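Local coordinates for hypothetical protein aq_1494 (PDB 2EGR), which is of unproven function but probably hydrolyses acyl-CoA thioesters, at residues A[90-95]-A[100-105]; A[79-82]-A[87-90]. One frame throughout, in Å; residues are numbered along the deposited sequence.

Overall arrangement
Both contacts lie in the antiparallel sheet of the hotdog fold, and both use strand 86-95. Contact 2 comes first along the chain and pairs the first half of strand 86-95 with strand 72-82. Contact 1 pairs the second half with strand 98-111. The two successive hairpins therefore run on as an antiparallel meander, with strand 86-95 between its two partners. Ser90 belongs to both contacts, whose centres are about 13 Å apart. They also touch directly: Phe89 N lies 2.9 Å from Thr105 O, a probable hydrogen bond. Each contact includes a classic beta bulge. Both lie away from the predicted active-site residue, Asp15, and join strands of the sheet.

Contact 1 of 2, residues A[90-95]-A[100-105]; sequences SYIVFK and VAKANT
Tyr91 lays its ring alongside Ala103, with Tyr91 CD2 4.0 Å from Ala103 CB. Its CG stands anti to the carbonyl carbon (chi1 -48°), which carries the ring along the partner strand toward Thr105. The ring edge meets the backbone of residues 103 to 105. At the end of the ring, Tyr91 OH lies 2.6 Å from Thr105 OG1 as a hydrogen bond, but OG1 is crowded by another atom and this length is doubtful. Arg33 also hydrogen-bonds this hydroxyl.

The two strands are antiparallel. Tyr91 and Ala103 form a hydrogen-bonded pair, joined in both directions between backbone N and O. A classic beta bulge in strand 98-111 sets both Val100 and Ala101 opposite Val93. Val93 N gives a 2.8 Å hydrogen bond to Ala101 O. Val93 O accepts Val100 N at 2.8 Å, in a nearly straight bond (176° at the hydrogen). Val93 CG1 and Val100 CG1 meet at 3.9 Å.

On the other face, Ile92 and Lys102 lie side by side and point the same way. Ile92 CG1 is 4.1 Å from Lys102 CG, so the lysine contributes its aliphatic stem. Ile92 CG2 also rests over the rim of one face of the Phe94 ring.

The face with Tyr91, Val93, Ala101 and Ala103 packs against helix 22-39, where Phe29 stacks on Tyr91 and Tyr25 touches Ala101. This is the hotdog arrangement of a sheet wrapped around a long helix. Strand 72-82 flanks segment 90-95, and strand 52-63 flanks segment 100-105.

Contact 2 of 2, residues A[79-82]-A[87-90]; sequences LEEL and FTFS
Glu80 reaches across to Ser90 and grips its hydroxyl. Ser90 OG donates to Glu80 OE2 at 2.7 Å, on the anti lone pair of OE2. Glu80 CG stands anti to the carbonyl carbon (chi1 -77°), beside Ser90 CB, and the bend at chi2 (-56°) turns the carboxylate onto the serine hydroxyl. Asn78 gives OE2 a second hydrogen bond. With an alanine at Ser90, Glu80 OE2 would probably lose its mate on this strand, and the carboxylate would be held less firmly.

Thr88 is the centre of the backbone pairing. Thr88 O accepts Glu80 N at 2.7 Å, and Glu81 N adds a weak hydrogen bond to the same oxygen. Thr88 N returns a bond to Glu81 O at 2.9 Å. Glu80 and Glu81 thus both face Thr88, which defines a classic beta bulge in strand 72-82 near the turn of this antiparallel hairpin of the hotdog sheet. The extra residue shifts the register by one. At the bulge the Glu80 CB points toward the partner strand. Beside it, the Glu81 and Thr88 side chains share one face, with Glu81 CB and Thr88 CB 4.0 Å apart. A water lies between Glu81 OE1 and Thr88 OG1, but it sits too close to OE1 for that bond to be sure.

Leu79 is on the opposite face, with Leu82, Phe87 and Phe89. Leu79 CD1 packs at 4.0 Å against Phe89 CE1 and also approaches Phe87 CB. Leu82 CD1 touches Phe87 CB at 3.7 Å. Helix 120-126 lies against this apolar face, where Leu126 touches Leu82, Phe87 and Phe89.

Contact 1 of 2, residues A[90-95]-A[100-105]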
loop_
_atom_site.group_PDB
_atom_site.type_symbol
_atom_site.label_atom_id
_atom_site.label_comp_id
_atom_site.label_asym_id
_atom_site.label_seq_id
_atom_site.Cartn_x
_atom_site.Cartn_y
_atom_site.Cartn_z
ATOM N N SER A 90 -21.935 -3.994 -7.875
ATOM C CA SER A 90 -21.896 -4.914 -6.751
ATOM C C SER A 90 -20.817 -5.961 -6.999
ATOM O O SER A 90 -20.431 -6.224 -8.153
ATOM C CB SER A 90 -23.264 -5.545 -6.430
ATOM O OG SER A 90 -23.557 -6.679 -7.223
ATOM N N TYR A 91 -20.276 -6.491 -5.917
ATOM C CA TYR A 91 -19.163 -7.419 -5.990
ATOM C C TYR A 91 -19.428 -8.512 -4.992
ATOM O O TYR A 91 -19.899 -8.241 -3.853
ATOM C CB TYR A 91 -17.796 -6.765 -5.629
ATOM C CG TYR A 91 -17.489 -5.463 -6.288
ATOM C CD1 TYR A 91 -16.683 -5.399 -7.400
ATOM C CD2 TYR A 91 -17.980 -4.286 -5.776
ATOM C CE1 TYR A 91 -16.385 -4.184 -8.004
ATOM C CE2 TYR A 91 -17.701 -3.074 -6.362
ATOM C CZ TYR A 91 -16.921 -3.022 -7.475
ATOM O OH TYR A 91 -16.650 -1.815 -8.001
ATOM N N ILE A 92 -19.166 -9.753 -5.397
ATOM C CA ILE A 92 -19.044 -10.854 -4.462
ATOM C C ILE A 92 -17.665 -11.493 -4.615
ATOM O O ILE A 92 -17.229 -11.795 -5.726
ATOM C CB ILE A 92 -20.154 -11.957 -4.629
ATOM C CG1 ILE A 92 -21.540 -11.317 -4.535
ATOM C CG2 ILE A 92 -20.007 -13.011 -3.549
ATOM C CD1 ILE A 92 -22.621 -12.023 -5.371
ATOM N N VAL A 93 -16.978 -11.646 -3.493
ATOM C CA VAL A 93 -15.668 -12.293 -3.504
ATOM C C VAL A 93 -15.827 -13.744 -3.131
ATOM O O VAL A 93 -16.280 -14.065 -2.022
ATOM C CB VAL A 93 -14.668 -11.593 -2.559
ATOM C CG1 VAL A 93 -13.303 -12.349 -2.596
ATOM C CG2 VAL A 93 -14.521 -10.115 -2.956
ATOM N N PHE A 94 -15.485 -14.630 -4.069
ATOM C CA PHE A 94 -15.546 -16.071 -3.830
ATOM C C PHE A 94 -14.196 -16.716 -3.619
ATOM O O PHE A 94 -13.228 -16.415 -4.319
ATOM C CB PHE A 94 -16.222 -16.790 -5.012
ATOM C CG PHE A 94 -17.699 -16.559 -5.087
ATOM C CD1 PHE A 94 -18.569 -17.275 -4.258
ATOM C CD2 PHE A 94 -18.218 -15.621 -5.962
ATOM C CE1 PHE A 94 -19.949 -17.053 -4.319
ATOM C CE2 PHE A 94 -19.596 -15.396 -6.033
ATOM C CZ PHE A 94 -20.454 -16.117 -5.213
ATOM N N LYS A 95 -14.151 -17.639 -2.665
ATOM C CA LYS A 95 -13.028 -18.549 -2.520
ATOM C C LYS A 95 -13.559 -19.984 -2.412
ATOM O O LYS A 95 -14.304 -20.329 -1.490
ATOM C CB LYS A 95 -12.213 -18.145 -1.284
ATOM C CG LYS A 95 -11.121 -19.112 -0.849
ATOM C CD LYS A 95 -10.660 -18.726 0.573
ATOM C CE LYS A 95 -9.764 -19.776 1.147
ATOM N NZ LYS A 95 -9.069 -19.438 2.444
ATOM N N VAL A 100 -16.867 -14.916 0.528
ATOM C CA VAL A 100 -15.937 -14.536 1.577
ATOM C C VAL A 100 -16.130 -13.033 1.925
ATOM O O VAL A 100 -15.786 -12.576 3.030
ATOM C CB VAL A 100 -14.519 -14.938 1.031
ATOM C CG1 VAL A 100 -13.533 -13.833 0.956
ATOM C CG2 VAL A 100 -14.010 -16.262 1.614
ATOM N N ALA A 101 -16.678 -12.272 0.977
ATOM C CA ALA A 101 -17.049 -10.883 1.198
ATOM C C ALA A 101 -18.020 -10.411 0.132
ATOM O O ALA A 101 -18.096 -10.992 -0.971
ATOM C CB ALA A 101 -15.779 -9.977 1.208
ATOM N N LYS A 102 -18.763 -9.356 0.447
ATOM C CA LYS A 102 -19.637 -8.679 -0.522
ATOM C C LYS A 102 -19.449 -7.194 -0.388
ATOM O O LYS A 102 -19.248 -6.705 0.720
ATOM C CB LYS A 102 -21.113 -9.017 -0.256
ATOM C CG LYS A 102 -21.425 -10.440 -0.551
ATOM C CD LYS A 102 -22.926 -10.676 -0.597
ATOM C CE LYS A 102 -23.252 -12.129 -0.913
ATOM N NZ LYS A 102 -24.770 -12.301 -0.777
ATOM N N ALA A 103 -19.578 -6.484 -1.506
ATOM C CA ALA A 103 -19.339 -5.053 -1.576
ATOM C C ALA A 103 -20.124 -4.354 -2.673
ATOM O O ALA A 103 -20.736 -5.001 -3.556
ATOM C CB ALA A 103 -17.848 -4.802 -1.796
ATOM N N ASN A 104 -20.038 -3.031 -2.650
ATOM C CA ASN A 104 -20.593 -2.189 -3.675
ATOM C C ASN A 104 -19.890 -0.848 -3.687
ATOM O O ASN A 104 -19.359 -0.404 -2.632
ATOM C CB ASN A 104 -22.119 -2.059 -3.518
ATOM C CG ASN A 104 -22.543 -1.399 -2.206
ATOM O OD1 ASN A 104 -22.561 -0.178 -2.108
ATOM N ND2 ASN A 104 -22.974 -2.204 -1.241
ATOM N N THR A 105 -19.882 -0.241 -4.865
ATOM C CA THR A 105 -19.283 1.056 -5.123
ATOM C C THR A 105 -20.174 1.857 -6.070
ATOM O O THR A 105 -20.718 1.318 -7.045
ATOM C CB THR A 105 -17.871 0.945 -5.731
ATOM O OG1 THR A 105 -17.937 0.245 -6.983
ATOM C CG2 THR A 105 -16.915 0.195 -4.775
#

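Contact 2 of 2, residues A[79-82]-A[87-90]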
loop_
_atom_site.group_PDB
_atom_site.type_symbol
_atom_site.label_atom_id
_atom_site.label_comp_id
_atom_site.label_asym_id
_atom_site.label_seq_id
_atom_site.Cartn_x
_atom_site.Cartn_y
_atom_site.Cartn_z
ATOM N N LEU A 79 -23.287 -4.919 -12.624
ATOM C CA LEU A 79 -23.796 -3.544 -12.701
ATOM C C LEU A 79 -25.157 -3.535 -12.045
ATOM O O LEU A 79 -26.054 -4.296 -12.422
ATOM C CB LEU A 79 -23.910 -3.036 -14.151
ATOM C CG LEU A 79 -24.441 -1.615 -14.378
ATOM C CD1 LEU A 79 -23.437 -0.592 -13.899
ATOM C CD2 LEU A 79 -24.801 -1.358 -15.871
ATOM N N GLU A 80 -25.284 -2.697 -11.024
ATOM C CA GLU A 80 -26.480 -2.672 -10.184
ATOM C C GLU A 80 -27.405 -1.554 -10.574
ATOM O O GLU A 80 -28.614 -1.667 -10.430
ATOM C CB GLU A 80 -26.103 -2.521 -8.701
ATOM C CG GLU A 80 -25.579 -3.793 -8.044
ATOM C CD GLU A 80 -26.528 -4.966 -8.152
ATOM O OE1 GLU A 80 -27.741 -4.746 -8.372
ATOM O OE2 GLU A 80 -26.067 -6.115 -8.034
ATOM N N GLU A 81 -26.834 -0.463 -11.055
ATOM C CA GLU A 81 -27.602 0.730 -11.348
ATOM C C GLU A 81 -26.843 1.574 -12.348
ATOM O O GLU A 81 -25.608 1.656 -12.303
ATOM C CB GLU A 81 -27.911 1.521 -10.064
ATOM C CG GLU A 81 -29.057 2.533 -10.211
ATOM C CD GLU A 81 -28.588 3.906 -10.708
ATOM O OE1 GLU A 81 -27.372 4.058 -10.976
ATOM O OE2 GLU A 81 -29.429 4.835 -10.830
ATOM N N LEU A 82 -27.593 2.168 -13.278
ATOM C CA LEU A 82 -27.028 3.058 -14.286
ATOM C C LEU A 82 -27.999 4.205 -14.579
ATOM O O LEU A 82 -29.057 3.985 -15.180
ATOM C CB LEU A 82 -26.684 2.266 -15.566
ATOM C CG LEU A 82 -25.977 2.944 -16.747
ATOM C CD1 LEU A 82 -24.575 3.442 -16.388
ATOM C CD2 LEU A 82 -25.927 2.006 -17.976
ATOM N N PHE A 87 -23.324 5.381 -11.723
ATOM C CA PHE A 87 -23.507 3.933 -11.806
ATOM C C PHE A 87 -22.972 3.254 -10.562
ATOM O O PHE A 87 -22.088 3.812 -9.885
ATOM C CB PHE A 87 -22.852 3.349 -13.072
ATOM C CG PHE A 87 -21.376 3.658 -13.211
ATOM C CD1 PHE A 87 -20.415 2.730 -12.804
ATOM C CD2 PHE A 87 -20.954 4.854 -13.802
ATOM C CE1 PHE A 87 -19.046 3.008 -12.979
ATOM C CE2 PHE A 87 -19.591 5.150 -13.961
ATOM C CZ PHE A 87 -18.634 4.215 -13.545
ATOM N N THR A 88 -23.521 2.078 -10.268
ATOM C CA THR A 88 -23.246 1.303 -9.044
ATOM C C THR A 88 -22.889 -0.130 -9.422
ATOM O O THR A 88 -23.645 -0.795 -10.151
ATOM C CB THR A 88 -24.471 1.304 -8.056
ATOM O OG1 THR A 88 -24.779 2.649 -7.712
ATOM C CG2 THR A 88 -24.187 0.542 -6.762
ATOM N N PHE A 89 -21.720 -0.593 -8.963
ATOM C CA PHE A 89 -21.365 -1.990 -9.080
ATOM C C PHE A 89 -21.547 -2.723 -7.774
ATOM O O PHE A 89 -21.326 -2.145 -6.695
ATOM C CB PHE A 89 -19.889 -2.170 -9.509
ATOM C CG PHE A 89 -19.596 -1.746 -10.913
ATOM C CD1 PHE A 89 -20.049 -2.489 -11.997
ATOM C CD2 PHE A 89 -18.804 -0.628 -11.154
ATOM C CE1 PHE A 89 -19.731 -2.090 -13.314
ATOM C CE2 PHE A 89 -18.477 -0.229 -12.461
ATOM C CZ PHE A 89 -18.950 -0.950 -13.537
ATOM N N SER A 90 -21.935 -3.994 -7.875
ATOM C CA SER A 90 -21.896 -4.914 -6.751
ATOM C C SER A 90 -20.817 -5.961 -6.999
ATOM O O SER A 90 -20.431 -6.224 -8.153
ATOM C CB SER A 90 -23.264 -5.545 -6.430
ATOM O OG SER A 90 -23.557 -6.679 -7.223
HETATM O O HOH W 1 -25.798 4.810 -9.270
#